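Local coordinates for protein sulfate adenylyltransferase (Allochromatium vinosum, PDB 4DNX) that catalyses the transfer of an adenylyl group from ATP to sulfate, yielding adenosine 5'-phosphosulfate and diphosphate, at residues A[176-181]-A[261-266]; A[198-203]-A[224-229]; A[209-214]-A[328-333]; A[228-233]-A[241-246]. All coordinates share one frame; numbering follows the deposited sequence.

Interaction 1 of 4, residues A[176-181]-A[261-266]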
loop_
_atom_site.group_PDB
_atom_site.type_symbol
_atom_site.label_atom_id
_atom_site.label_comp_id
_atom_site.label_asym_id
_atom_site.label_seq_id
_atom_site.Cartn_x
_atom_site.Cartn_y
_atom_site.Cartn_z
ATOM N N THR A 176 2.778 0.698 -5.016
ATOM C CA THR A 176 1.809 1.172 -5.970
ATOM C C THR A 176 0.466 0.442 -5.915
ATOM O O THR A 176 -0.567 1.059 -6.135
ATOM C CB THR A 176 2.349 1.153 -7.428
ATOM O OG1 THR A 176 2.874 -0.138 -7.710
ATOM C CG2 THR A 176 3.487 2.175 -7.566
ATOM N N PHE A 177 0.470 -0.867 -5.610
ATOM C CA PHE A 177 -0.779 -1.588 -5.522
ATOM C C PHE A 177 -1.662 -0.954 -4.463
ATOM O O PHE A 177 -1.184 -0.716 -3.348
ATOM C CB PHE A 177 -0.600 -3.080 -5.185
ATOM C CG PHE A 177 -1.900 -3.793 -5.032
ATOM C CD1 PHE A 177 -2.589 -4.279 -6.152
ATOM C CD2 PHE A 177 -2.512 -3.900 -3.746
ATOM C CE1 PHE A 177 -3.835 -4.915 -6.004
ATOM C CE2 PHE A 177 -3.795 -4.482 -3.604
ATOM C CZ PHE A 177 -4.427 -5.021 -4.732
ATOM N N ARG A 178 -2.930 -0.685 -4.849
ATOM C CA ARG A 178 -3.927 -0.083 -3.923
ATOM C C ARG A 178 -5.269 -0.751 -4.099
ATOM O O ARG A 178 -5.642 -1.119 -5.201
ATOM C CB ARG A 178 -4.167 1.402 -4.273
ATOM C CG ARG A 178 -3.014 2.225 -3.931
ATOM C CD ARG A 178 -2.947 2.545 -2.437
ATOM N NE ARG A 178 -1.916 3.551 -2.284
ATOM C CZ ARG A 178 -0.604 3.316 -2.342
ATOM N NH1 ARG A 178 -0.123 2.075 -2.492
ATOM N NH2 ARG A 178 0.241 4.337 -2.228
ATOM N N THR A 179 -5.987 -0.878 -2.996
ATOM C CA THR A 179 -7.372 -1.307 -3.051
ATOM C C THR A 179 -8.249 -0.136 -3.449
ATOM O O THR A 179 -7.845 1.038 -3.302
ATOM C CB THR A 179 -7.856 -1.826 -1.672
ATOM O OG1 THR A 179 -7.756 -0.772 -0.690
ATOM C CG2 THR A 179 -7.001 -3.042 -1.247
ATOM N N ALA A 180 -9.461 -0.436 -3.923
ATOM C CA ALA A 180 -10.454 0.646 -4.182
ATOM C C ALA A 180 -10.772 1.355 -2.854
ATOM O O ALA A 180 -11.030 2.566 -2.839
ATOM C CB ALA A 180 -11.751 0.055 -4.734
ATOM N N VAL A 181 -10.778 0.598 -1.753
ATOM C CA VAL A 181 -11.049 1.132 -0.427
ATOM C C VAL A 181 -10.025 2.252 -0.092
ATOM O O VAL A 181 -10.413 3.363 0.336
ATOM C CB VAL A 181 -11.016 0.003 0.647
ATOM C CG1 VAL A 181 -11.043 0.590 2.065
ATOM C CG2 VAL A 181 -12.177 -1.023 0.389
ATOM N N MET A 261 -2.444 11.290 -8.128
ATOM C CA MET A 261 -2.262 10.102 -7.325
ATOM C C MET A 261 -1.791 8.976 -8.231
ATOM O O MET A 261 -2.494 8.636 -9.159
ATOM C CB MET A 261 -3.601 9.681 -6.723
ATOM C CG MET A 261 -3.933 10.322 -5.442
ATOM S SD MET A 261 -5.623 9.849 -4.959
ATOM C CE MET A 261 -5.455 8.066 -4.896
ATOM N N VAL A 262 -0.610 8.421 -7.953
ATOM C CA VAL A 262 -0.046 7.297 -8.742
ATOM C C VAL A 262 -0.334 5.974 -8.019
ATOM O O VAL A 262 0.053 5.778 -6.836
ATOM C CB VAL A 262 1.459 7.478 -8.996
ATOM C CG1 VAL A 262 2.035 6.310 -9.817
ATOM C CG2 VAL A 262 1.714 8.801 -9.782
ATOM N N THR A 263 -1.038 5.088 -8.716
ATOM C CA THR A 263 -1.606 3.899 -8.040
ATOM C C THR A 263 -1.629 2.784 -9.043
ATOM O O THR A 263 -1.357 2.987 -10.238
ATOM C CB THR A 263 -3.085 4.108 -7.628
ATOM O OG1 THR A 263 -3.907 4.186 -8.797
ATOM C CG2 THR A 263 -3.265 5.368 -6.737
ATOM N N GLY A 264 -2.022 1.614 -8.574
ATOM C CA GLY A 264 -2.109 0.449 -9.465
ATOM C C GLY A 264 -3.065 -0.617 -8.978
ATOM O O GLY A 264 -3.450 -0.657 -7.783
ATOM N N TYR A 265 -3.439 -1.511 -9.897
ATOM C CA TYR A 265 -4.339 -2.584 -9.529
ATOM C C TYR A 265 -3.940 -3.828 -10.311
ATOM O O TYR A 265 -3.164 -3.754 -11.252
ATOM C CB TYR A 265 -5.795 -2.191 -9.846
ATOM C CG TYR A 265 -6.105 -2.119 -11.327
ATOM C CD1 TYR A 265 -5.611 -1.089 -12.112
ATOM C CD2 TYR A 265 -6.807 -3.169 -11.953
ATOM C CE1 TYR A 265 -5.875 -1.044 -13.447
ATOM C CE2 TYR A 265 -7.066 -3.139 -13.324
ATOM C CZ TYR A 265 -6.572 -2.080 -14.049
ATOM O OH TYR A 265 -6.856 -2.019 -15.390
ATOM N N GLY A 266 -4.497 -4.964 -9.894
ATOM C CA GLY A 266 -4.163 -6.246 -10.560
ATOM C C GLY A 266 -5.402 -6.985 -11.059
ATOM O O GLY A 266 -6.291 -7.304 -10.269
#
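Gly264 meets the chain around Phe177 with both of its backbone polar groups, making a single beta bridge. Arg178 N donates to Gly264 O at 3.0 Å and 159°, coming in a little tilted from the carbonyl plane. The return bond, Gly264 N to Thr176 O, is weak because its N-H points well off the acceptor.

The side chain of Arg178 can be followed outward from this bond. Its CB sits 4.1 Å from Gly264 O, and CG rests at 4.1 Å against Thr263 CB, the two side chains crossing at about a right angle. The chain then bends about CB-CG (chi2 -79°), which folds the guanidinium back to the preceding peptide: NH1 donates to Phe177 O at 3.1 Å from above the carbonyl plane, and also to Asp175 O. NH2 reaches across the dimer to a salt bridge with Glu182 of the second subunit. With an alanine here, that glutamate would probably be left without its cationic mate and the carbonyls of Asp175 and Phe177 without their shared donor.

The Phe177 ring meets the strand at its edge, CE1 lying 3.9 Å from Gly266 N. Thr263 OG1 is hydrogen-bonded to Ile226 O of the neighbouring strand.

Strand 260-266 is an outermost strand of the five-stranded parallel sheet of this Rossmann-like domain. The arrangement is a one-residue bridge to its outer border, made by the chain leading into helix 180-190 and standing directly at the subunit interface.

Interaction 2 of 4, residues A[198-203]-A[224-229]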
loop_
_atom_site.group_PDB
_atom_site.type_symbol
_atom_site.label_atom_id
_atom_site.label_comp_id
_atom_site.label_asym_id
_atom_site.label_seq_id
_atom_site.Cartn_x
_atom_site.Cartn_y
_atom_site.Cartn_z
ATOM N N PHE A 198 -7.224 7.728 -15.213
ATOM C CA PHE A 198 -6.522 7.412 -16.460
ATOM C C PHE A 198 -5.766 6.111 -16.271
ATOM O O PHE A 198 -4.940 6.036 -15.380
ATOM C CB PHE A 198 -5.517 8.546 -16.831
ATOM C CG PHE A 198 -4.703 8.255 -18.089
ATOM C CD1 PHE A 198 -5.320 8.300 -19.342
ATOM C CD2 PHE A 198 -3.340 7.916 -17.998
ATOM C CE1 PHE A 198 -4.563 8.026 -20.518
ATOM C CE2 PHE A 198 -2.581 7.652 -19.198
ATOM C CZ PHE A 198 -3.208 7.714 -20.390
ATOM N N GLN A 199 -6.003 5.127 -17.155
ATOM C CA GLN A 199 -5.300 3.836 -17.089
ATOM C C GLN A 199 -4.037 3.861 -17.961
ATOM O O GLN A 199 -4.076 4.335 -19.101
ATOM C CB GLN A 199 -6.231 2.707 -17.607
ATOM C CG GLN A 199 -5.555 1.339 -17.646
ATOM C CD GLN A 199 -6.536 0.192 -17.874
ATOM O OE1 GLN A 199 -7.652 0.199 -17.352
ATOM N NE2 GLN A 199 -6.119 -0.796 -18.679
ATOM N N THR A 200 -2.939 3.299 -17.468
ATOM C CA THR A 200 -1.775 3.087 -18.347
ATOM C C THR A 200 -0.976 1.899 -17.866
ATOM O O THR A 200 -1.114 1.515 -16.725
ATOM C CB THR A 200 -0.848 4.332 -18.404
ATOM O OG1 THR A 200 0.115 4.134 -19.461
ATOM C CG2 THR A 200 -0.157 4.568 -17.072
ATOM N N ARG A 201 -0.175 1.282 -18.756
ATOM C CA ARG A 201 0.793 0.304 -18.246
ATOM C C ARG A 201 2.221 0.675 -18.585
ATOM O O ARG A 201 3.169 -0.023 -18.187
ATOM C CB ARG A 201 0.469 -1.153 -18.654
ATOM C CG ARG A 201 0.421 -1.414 -20.103
ATOM C CD ARG A 201 0.002 -2.879 -20.359
ATOM N NE ARG A 201 -0.231 -3.112 -21.785
ATOM C CZ ARG A 201 -1.360 -2.815 -22.436
ATOM N NH1 ARG A 201 -2.394 -2.269 -21.801
ATOM N NH2 ARG A 201 -1.463 -3.069 -23.736
ATOM N N ASN A 202 2.387 1.762 -19.332
ATOM C CA ASN A 202 3.730 2.245 -19.595
ATOM C C ASN A 202 3.965 3.727 -19.223
ATOM O O ASN A 202 3.019 4.403 -18.781
ATOM C CB ASN A 202 4.170 1.874 -21.010
ATOM C CG ASN A 202 4.650 0.429 -21.073
ATOM O OD1 ASN A 202 5.514 -0.025 -20.256
ATOM N ND2 ASN A 202 4.042 -0.326 -21.958
ATOM N N PRO A 203 5.217 4.194 -19.322
ATOM C CA PRO A 203 5.508 5.613 -19.062
ATOM C C PRO A 203 4.637 6.560 -19.855
ATOM O O PRO A 203 4.229 6.254 -20.986
ATOM C CB PRO A 203 6.971 5.769 -19.466
ATOM C CG PRO A 203 7.552 4.364 -19.256
ATOM C CD PRO A 203 6.426 3.472 -19.763
ATOM N N VAL A 224 -6.149 13.872 -10.753
ATOM C CA VAL A 224 -6.169 12.655 -11.600
ATOM C C VAL A 224 -5.553 11.478 -10.837
ATOM O O VAL A 224 -4.537 11.625 -10.138
ATOM C CB VAL A 224 -5.413 12.869 -12.924
ATOM C CG1 VAL A 224 -3.939 13.300 -12.684
ATOM C CG2 VAL A 224 -5.444 11.594 -13.797
ATOM N N VAL A 225 -6.226 10.324 -10.919
ATOM C CA VAL A 225 -5.679 9.079 -10.414
ATOM C C VAL A 225 -5.110 8.379 -11.655
ATOM O O VAL A 225 -5.892 8.094 -12.603
ATOM C CB VAL A 225 -6.774 8.199 -9.768
ATOM C CG1 VAL A 225 -6.109 6.866 -9.297
ATOM C CG2 VAL A 225 -7.399 8.914 -8.542
ATOM N N ILE A 226 -3.796 8.107 -11.636
ATOM C CA ILE A 226 -3.120 7.357 -12.740
ATOM C C ILE A 226 -3.185 5.939 -12.192
ATOM O O ILE A 226 -2.595 5.643 -11.146
ATOM C CB ILE A 226 -1.686 7.830 -12.922
ATOM C CG1 ILE A 226 -1.676 9.312 -13.405
ATOM C CG2 ILE A 226 -1.011 6.920 -13.967
ATOM C CD1 ILE A 226 -0.300 9.969 -13.591
ATOM N N HIS A 227 -3.963 5.098 -12.847
ATOM C CA HIS A 227 -4.322 3.770 -12.299
ATOM C C HIS A 227 -3.578 2.771 -13.188
ATOM O O HIS A 227 -4.029 2.459 -14.292
ATOM C CB HIS A 227 -5.845 3.632 -12.367
ATOM C CG HIS A 227 -6.414 2.639 -11.383
ATOM N ND1 HIS A 227 -7.521 1.870 -11.674
ATOM C CD2 HIS A 227 -6.013 2.270 -10.150
ATOM C CE1 HIS A 227 -7.812 1.094 -10.638
ATOM N NE2 HIS A 227 -6.903 1.306 -9.697
ATOM N N MET A 228 -2.441 2.296 -12.702
ATOM C CA MET A 228 -1.537 1.485 -13.543
ATOM C C MET A 228 -1.932 0.015 -13.499
ATOM O O MET A 228 -2.293 -0.520 -12.425
ATOM C CB MET A 228 -0.078 1.644 -13.087
ATOM C CG MET A 228 0.563 3.120 -13.341
ATOM S SD MET A 228 2.242 3.217 -12.713
ATOM C CE MET A 228 2.043 2.825 -10.954
ATOM N N LEU A 229 -1.912 -0.629 -14.661
ATOM C CA LEU A 229 -2.274 -2.037 -14.696
ATOM C C LEU A 229 -0.994 -2.790 -14.329
ATOM O O LEU A 229 -0.008 -2.759 -15.074
ATOM C CB LEU A 229 -2.816 -2.424 -16.086
ATOM C CG LEU A 229 -3.028 -3.939 -16.287
ATOM C CD1 LEU A 229 -3.790 -4.604 -15.101
ATOM C CD2 LEU A 229 -3.778 -4.086 -17.589
#
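Phe198 uses both sides of its peptide to join the neighbouring strand, Phe198 N donating to Val225 O at 3.0 Å and Phe198 O receiving His227 N at 2.9 Å with an almost straight N-H (175°). Its side chain adds an apolar touch where CB approaches Val224 CG2, while the ring goes on to meet His208.

Thr200 continues the parallel ladder two residues on. Its carbonyl takes Leu229 N at 3.1 Å, but its own N-H makes only a weak, long bond to His227 O. With OG1 anti to the backbone N (chi1 -170°), the methyl CG2 falls on the side of the neighbouring strand, 4.0 Å from Ile226 CG2 and 4.1 Å from Met228 CG; all three side chains point the same way from the sheet.

Leu229 projects from the other surface, alongside Gln199, and brings CD2 to 4.2 Å from Gln199 NE2. Gln199 OE1 is taken by Arg284, which also bonds His227 ND1 on this same surface, where the His227 ring stacks on Tyr265.

Residues 199-202 spell the Gln-X-Arg-Asn motif known in ATP sulfurylases, which in relatives belongs to the substrate site. On one face, aliphatic carbons of Ile226 and Met228 pack beside the Thr200 methyl; the Gln199 side is mixed, its amide and His227 held by Arg284 while Leu229 CD2 lies alongside the amide. The backbone hydrogen bonds fix the register, and the alternation along each strand puts the two sets on opposite faces.

Interaction 3 of 4, residues A[209-214]-A[328-333]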
loop_
_atom_site.group_PDB
_atom_site.type_symbol
_atom_site.label_atom_id
_atom_site.label_comp_id
_atom_site.label_asym_id
_atom_site.label_seq_id
_atom_site.Cartn_x
_atom_site.Cartn_y
_atom_site.Cartn_z
ATOM N N GLU A 209 0.251 12.920 -20.933
ATOM C CA GLU A 209 0.271 13.901 -19.844
ATOM C C GLU A 209 -0.747 15.007 -20.142
ATOM O O GLU A 209 -1.577 15.386 -19.278
ATOM C CB GLU A 209 1.678 14.501 -19.747
ATOM C CG GLU A 209 1.786 15.701 -18.835
ATOM C CD GLU A 209 3.102 16.468 -18.982
ATOM O OE1 GLU A 209 4.176 15.894 -19.388
ATOM O OE2 GLU A 209 3.058 17.679 -18.693
ATOM N N GLU A 210 -0.681 15.515 -21.368
ATOM C CA GLU A 210 -1.567 16.595 -21.780
ATOM C C GLU A 210 -3.017 16.129 -21.919
ATOM O O GLU A 210 -3.933 16.903 -21.696
ATOM C CB GLU A 210 -1.047 17.241 -23.079
ATOM C CG GLU A 210 0.351 17.910 -22.919
ATOM C CD GLU A 210 0.373 19.066 -21.923
ATOM O OE1 GLU A 210 1.480 19.338 -21.395
ATOM O OE2 GLU A 210 -0.692 19.704 -21.682
ATOM N N LEU A 211 -3.240 14.855 -22.268
ATOM C CA LEU A 211 -4.587 14.331 -22.325
ATOM C C LEU A 211 -5.226 14.358 -20.948
ATOM O O LEU A 211 -6.382 14.769 -20.829
ATOM C CB LEU A 211 -4.581 12.891 -22.807
ATOM C CG LEU A 211 -5.950 12.280 -23.038
ATOM C CD1 LEU A 211 -6.699 13.092 -24.103
ATOM C CD2 LEU A 211 -5.713 10.860 -23.496
ATOM N N CYS A 212 -4.460 13.958 -19.927
ATOM C CA CYS A 212 -4.954 14.035 -18.526
ATOM C C CYS A 212 -5.289 15.478 -18.163
ATOM O O CYS A 212 -6.355 15.740 -17.583
ATOM C CB CYS A 212 -3.929 13.470 -17.546
ATOM S SG CYS A 212 -3.832 11.674 -17.633
ATOM N N LYS A 213 -4.417 16.413 -18.542
ATOM C CA LYS A 213 -4.639 17.849 -18.229
ATOM C C LYS A 213 -5.844 18.429 -18.949
ATOM O O LYS A 213 -6.623 19.195 -18.329
ATOM C CB LYS A 213 -3.358 18.655 -18.526
ATOM C CG LYS A 213 -2.267 18.315 -17.523
ATOM C CD LYS A 213 -0.944 19.018 -17.867
ATOM C CE LYS A 213 0.075 18.857 -16.783
ATOM N NZ LYS A 213 1.352 19.494 -17.329
ATOM N N MET A 214 -6.008 18.077 -20.237
ATOM C CA MET A 214 -7.231 18.459 -21.014
ATOM C C MET A 214 -8.506 17.963 -20.353
ATOM O O MET A 214 -9.489 18.715 -20.235
ATOM C CB MET A 214 -7.177 17.883 -22.445
ATOM C CG MET A 214 -6.257 18.642 -23.335
ATOM S SD MET A 214 -6.285 17.804 -24.968
ATOM C CE MET A 214 -4.589 17.261 -25.088
ATOM N N PHE A 328 -14.963 10.885 -20.216
ATOM C CA PHE A 328 -14.318 11.903 -21.015
ATOM C C PHE A 328 -13.866 11.224 -22.312
ATOM O O PHE A 328 -13.045 10.301 -22.266
ATOM C CB PHE A 328 -13.082 12.486 -20.317
ATOM C CG PHE A 328 -12.395 13.551 -21.165
ATOM C CD1 PHE A 328 -11.315 13.238 -21.978
ATOM C CD2 PHE A 328 -12.899 14.844 -21.178
ATOM C CE1 PHE A 328 -10.712 14.256 -22.797
ATOM C CE2 PHE A 328 -12.294 15.852 -21.976
ATOM C CZ PHE A 328 -11.213 15.536 -22.777
ATOM N N ARG A 329 -14.418 11.670 -23.435
ATOM C CA ARG A 329 -14.185 11.003 -24.722
ATOM C C ARG A 329 -12.957 11.619 -25.372
ATOM O O ARG A 329 -13.007 12.762 -25.835
ATOM C CB ARG A 329 -15.413 11.159 -25.626
ATOM C CG ARG A 329 -16.593 10.341 -25.160
ATOM C CD ARG A 329 -17.845 10.578 -26.037
ATOM N NE ARG A 329 -18.907 9.661 -25.612
ATOM C CZ ARG A 329 -19.989 9.371 -26.333
ATOM N NH1 ARG A 329 -20.189 9.941 -27.515
ATOM N NH2 ARG A 329 -20.884 8.526 -25.851
ATOM N N ALA A 330 -11.865 10.864 -25.361
ATOM C CA ALA A 330 -10.595 11.303 -25.948
ATOM C C ALA A 330 -10.448 10.858 -27.408
ATOM O O ALA A 330 -11.231 10.049 -27.923
ATOM C CB ALA A 330 -9.439 10.779 -25.114
ATOM N N ASP A 331 -9.447 11.419 -28.085
ATOM C CA ASP A 331 -9.133 11.079 -29.476
ATOM C C ASP A 331 -7.644 11.391 -29.672
ATOM O O ASP A 331 -6.976 11.870 -28.730
ATOM C CB ASP A 331 -10.022 11.893 -30.418
ATOM C CG ASP A 331 -10.134 11.291 -31.816
ATOM O OD1 ASP A 331 -9.287 10.467 -32.202
ATOM O OD2 ASP A 331 -11.075 11.678 -32.542
ATOM N N ASN A 332 -7.128 11.109 -30.870
ATOM C CA ASN A 332 -5.711 11.315 -31.199
ATOM C C ASN A 332 -5.269 12.755 -30.921
ATOM O O ASN A 332 -6.019 13.708 -31.177
ATOM C CB ASN A 332 -5.455 11.029 -32.678
ATOM C CG ASN A 332 -5.697 9.559 -33.069
ATOM O OD1 ASN A 332 -5.392 8.634 -32.317
ATOM N ND2 ASN A 332 -6.210 9.359 -34.277
ATOM N N THR A 333 -4.055 12.892 -30.407
ATOM C CA THR A 333 -3.453 14.222 -30.153
ATOM C C THR A 333 -2.305 14.491 -31.112
ATOM O O THR A 333 -1.786 13.584 -31.778
ATOM C CB THR A 333 -2.850 14.340 -28.731
ATOM O OG1 THR A 333 -1.785 13.382 -28.575
ATOM C CG2 THR A 333 -3.877 14.131 -27.628
#
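Leu211 reaches from its helix to the chain just past the end of strand 326-329 with both methyls: CD1 stands 3.7 Å from Ala330 CB and CD2 4.1 Å from the same carbon, so the alanine methyl faces the fork of the leucine. The extended first torsion (chi1 -174°, CG opposite the backbone N) carries the fork off the helix to get there. CD1 also lies at the edge of the Phe328 ring, near its plane and 4.4 Å from CE1. That ring, swung out towards the helix, goes on to pack against Ala215 and Ala218, one and two turns further along.

Met214 makes the second touch. Its chain runs straight to the sulfur and then turns at chi3 (-116°), an angle away from the staggered values, which brings CE to 4.1 Å from Thr333 CG2. In Thr333 the methyl is set anti to the carbonyl carbon, and it is this methyl, not OG1, that meets the thioether end. Val342 and Met344 of strand 341-344 extend the apolar patch.

Charged neighbours are paired away from the interface. Lys213 NZ bridges to Glu209 OE2 at 2.8 Å on another side of the helix, and Asp331 pairs with Arg296.

No hydrogen bond crosses between 209-214 and 328-333. Between these two segments the contact of helix 206-219 with Phe328 and the loop after strand 326-329 is apolar packing, which probably depends on the fit of the side chains and on keeping water out.

Interaction 4 of 4, residues A[228-233]-A[241-246]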
loop_
_atom_site.group_PDB
_atom_site.type_symbol
_atom_site.label_atom_id
_atom_site.label_comp_id
_atom_site.label_asym_id
_atom_site.label_seq_id
_atom_site.Cartn_x
_atom_site.Cartn_y
_atom_site.Cartn_z
ATOM N N MET A 228 -2.441 2.296 -12.702
ATOM C CA MET A 228 -1.537 1.485 -13.543
ATOM C C MET A 228 -1.932 0.015 -13.499
ATOM O O MET A 228 -2.293 -0.520 -12.425
ATOM C CB MET A 228 -0.078 1.644 -13.087
ATOM C CG MET A 228 0.563 3.120 -13.341
ATOM S SD MET A 228 2.242 3.217 -12.713
ATOM C CE MET A 228 2.043 2.825 -10.954
ATOM N N LEU A 229 -1.912 -0.629 -14.661
ATOM C CA LEU A 229 -2.274 -2.037 -14.696
ATOM C C LEU A 229 -0.994 -2.790 -14.329
ATOM O O LEU A 229 -0.008 -2.759 -15.074
ATOM C CB LEU A 229 -2.816 -2.424 -16.086
ATOM C CG LEU A 229 -3.028 -3.939 -16.287
ATOM C CD1 LEU A 229 -3.790 -4.604 -15.101
ATOM C CD2 LEU A 229 -3.778 -4.086 -17.589
ATOM N N LEU A 230 -0.996 -3.447 -13.163
ATOM C CA LEU A 230 0.133 -4.223 -12.685
ATOM C C LEU A 230 0.018 -5.668 -13.178
ATOM O O LEU A 230 -1.076 -6.227 -13.214
ATOM C CB LEU A 230 0.124 -4.252 -11.142
ATOM C CG LEU A 230 0.103 -2.826 -10.585
ATOM C CD1 LEU A 230 -0.131 -2.904 -9.068
ATOM C CD2 LEU A 230 1.372 -2.064 -10.883
ATOM N N GLY A 231 1.143 -6.279 -13.521
ATOM C CA GLY A 231 1.065 -7.672 -13.916
ATOM C C GLY A 231 2.420 -8.127 -14.350
ATOM O O GLY A 231 3.391 -7.379 -14.231
ATOM N N GLN A 232 2.507 -9.354 -14.859
ATOM C CA GLN A 232 3.807 -9.878 -15.323
ATOM C C GLN A 232 4.279 -9.071 -16.551
ATOM O O GLN A 232 3.469 -8.674 -17.395
ATOM C CB GLN A 232 3.751 -11.398 -15.603
ATOM C CG GLN A 232 3.025 -12.265 -14.520
ATOM C CD GLN A 232 3.974 -13.001 -13.538
ATOM O OE1 GLN A 232 4.928 -13.682 -13.938
ATOM N NE2 GLN A 232 3.691 -12.872 -12.247
ATOM N N LEU A 233 5.581 -8.795 -16.625
ATOM C CA LEU A 233 6.143 -7.955 -17.689
ATOM C C LEU A 233 6.005 -8.605 -19.070
ATOM O O LEU A 233 6.402 -9.758 -19.264
ATOM C CB LEU A 233 7.623 -7.646 -17.395
ATOM C CG LEU A 233 8.269 -6.355 -17.926
ATOM C CD1 LEU A 233 7.528 -5.102 -17.435
ATOM C CD2 LEU A 233 9.737 -6.317 -17.530
ATOM N N PRO A 241 10.174 -0.567 -11.830
ATOM C CA PRO A 241 10.877 0.548 -11.163
ATOM C C PRO A 241 11.124 1.731 -12.104
ATOM O O PRO A 241 11.045 2.902 -11.685
ATOM C CB PRO A 241 12.228 -0.062 -10.762
ATOM C CG PRO A 241 12.001 -1.496 -10.716
ATOM C CD PRO A 241 10.964 -1.817 -11.722
ATOM N N VAL A 242 11.447 1.432 -13.362
ATOM C CA VAL A 242 11.774 2.473 -14.328
ATOM C C VAL A 242 10.458 3.165 -14.719
ATOM O O VAL A 242 10.402 4.397 -14.815
ATOM C CB VAL A 242 12.543 1.865 -15.555
ATOM C CG1 VAL A 242 12.862 2.947 -16.625
ATOM C CG2 VAL A 242 13.840 1.185 -15.074
ATOM N N ARG A 243 9.389 2.390 -14.939
ATOM C CA ARG A 243 8.087 2.945 -15.298
ATOM C C ARG A 243 7.614 3.884 -14.187
ATOM O O ARG A 243 7.172 5.016 -14.453
ATOM C CB ARG A 243 7.029 1.825 -15.490
ATOM C CG ARG A 243 5.762 2.366 -16.121
ATOM C CD ARG A 243 4.448 1.762 -15.658
ATOM N NE ARG A 243 4.497 0.975 -14.414
ATOM C CZ ARG A 243 4.010 -0.256 -14.318
ATOM N NH1 ARG A 243 3.480 -0.822 -15.395
ATOM N NH2 ARG A 243 4.061 -0.921 -13.157
ATOM N N ASP A 244 7.760 3.411 -12.941
ATOM C CA ASP A 244 7.311 4.193 -11.778
ATOM C C ASP A 244 8.097 5.491 -11.671
ATOM O O ASP A 244 7.495 6.551 -11.468
ATOM C CB ASP A 244 7.528 3.381 -10.490
ATOM C CG ASP A 244 6.511 2.267 -10.317
ATOM O OD1 ASP A 244 5.581 2.117 -11.151
ATOM O OD2 ASP A 244 6.651 1.530 -9.299
ATOM N N ALA A 245 9.429 5.417 -11.791
ATOM C CA ALA A 245 10.257 6.635 -11.725
ATOM C C ALA A 245 9.835 7.649 -12.799
ATOM O O ALA A 245 9.759 8.855 -12.535
ATOM C CB ALA A 245 11.719 6.299 -11.905
ATOM N N ALA A 246 9.589 7.168 -14.029
ATOM C CA ALA A 246 9.157 8.086 -15.107
ATOM C C ALA A 246 7.822 8.779 -14.813
ATOM O O ALA A 246 7.691 9.993 -15.011
ATOM C CB ALA A 246 9.085 7.331 -16.473
#
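Arg243 lays its guanidinium against the strand end, sliding past Met228 in the opposite direction so that NE comes to 3.6 Å from Met228 SD. Leu230 crosses it at about a right angle, with CD2 3.7 Å from Arg243 NH2. To lie there the arginine bends twice, and its CG-CD bond is close to eclipsed (chi3 15°), a strained turn. NH1 stays 4.0 Å from Leu229 O and instead hydrogen-bonds Arg201 O.

NE is buried without a hydrogen-bond partner; it has only a long ion pair, 3.6 Å, with Asp244 OD1, which lies in the guanidinium plane. The same oxygen rests 3.6 Å from Met228 CE, so the thioether packs against the carboxylate as well as against the arginine. A leucine in place of Arg243 would probably leave the Arg201 carbonyl without this donor and Asp244 without its nearby positive charge.

Strand 228-230 and helix segment 241-246 run nearly antiparallel, 169° apart, as expected within a beta-alpha-beta crossover, with 11.8 Å between their axes. Helix 240-254 here covers strand 223-230 before the chain returns as strand 260-266, while its Val242 and Ala246 pack against helix 381-393.

In the fold
From the N terminus, the chain first enters interaction 1 at 176-181, and its loop closes only at 261-266. Interactions 2 and 4 both fall within that span, one after the other: 198-203 closes on 224-229, and 228-233 on 241-246, with Met228 and Leu229 common to both. Interaction 3 starts at 209-214, between the two halves of interaction 2, and closes at 328-333; it thus crosses interactions 1 and 2 and encloses interaction 4. All four reach the same parallel sheet. Interactions 1, 2 and 4 touch through strands 260-266 and 223-230, with Arg201 and Arg243 also joining 2 to 4; interaction 3 packs on interaction 2 through helix 206-219 and reaches the opposite outermost strand, 326-329.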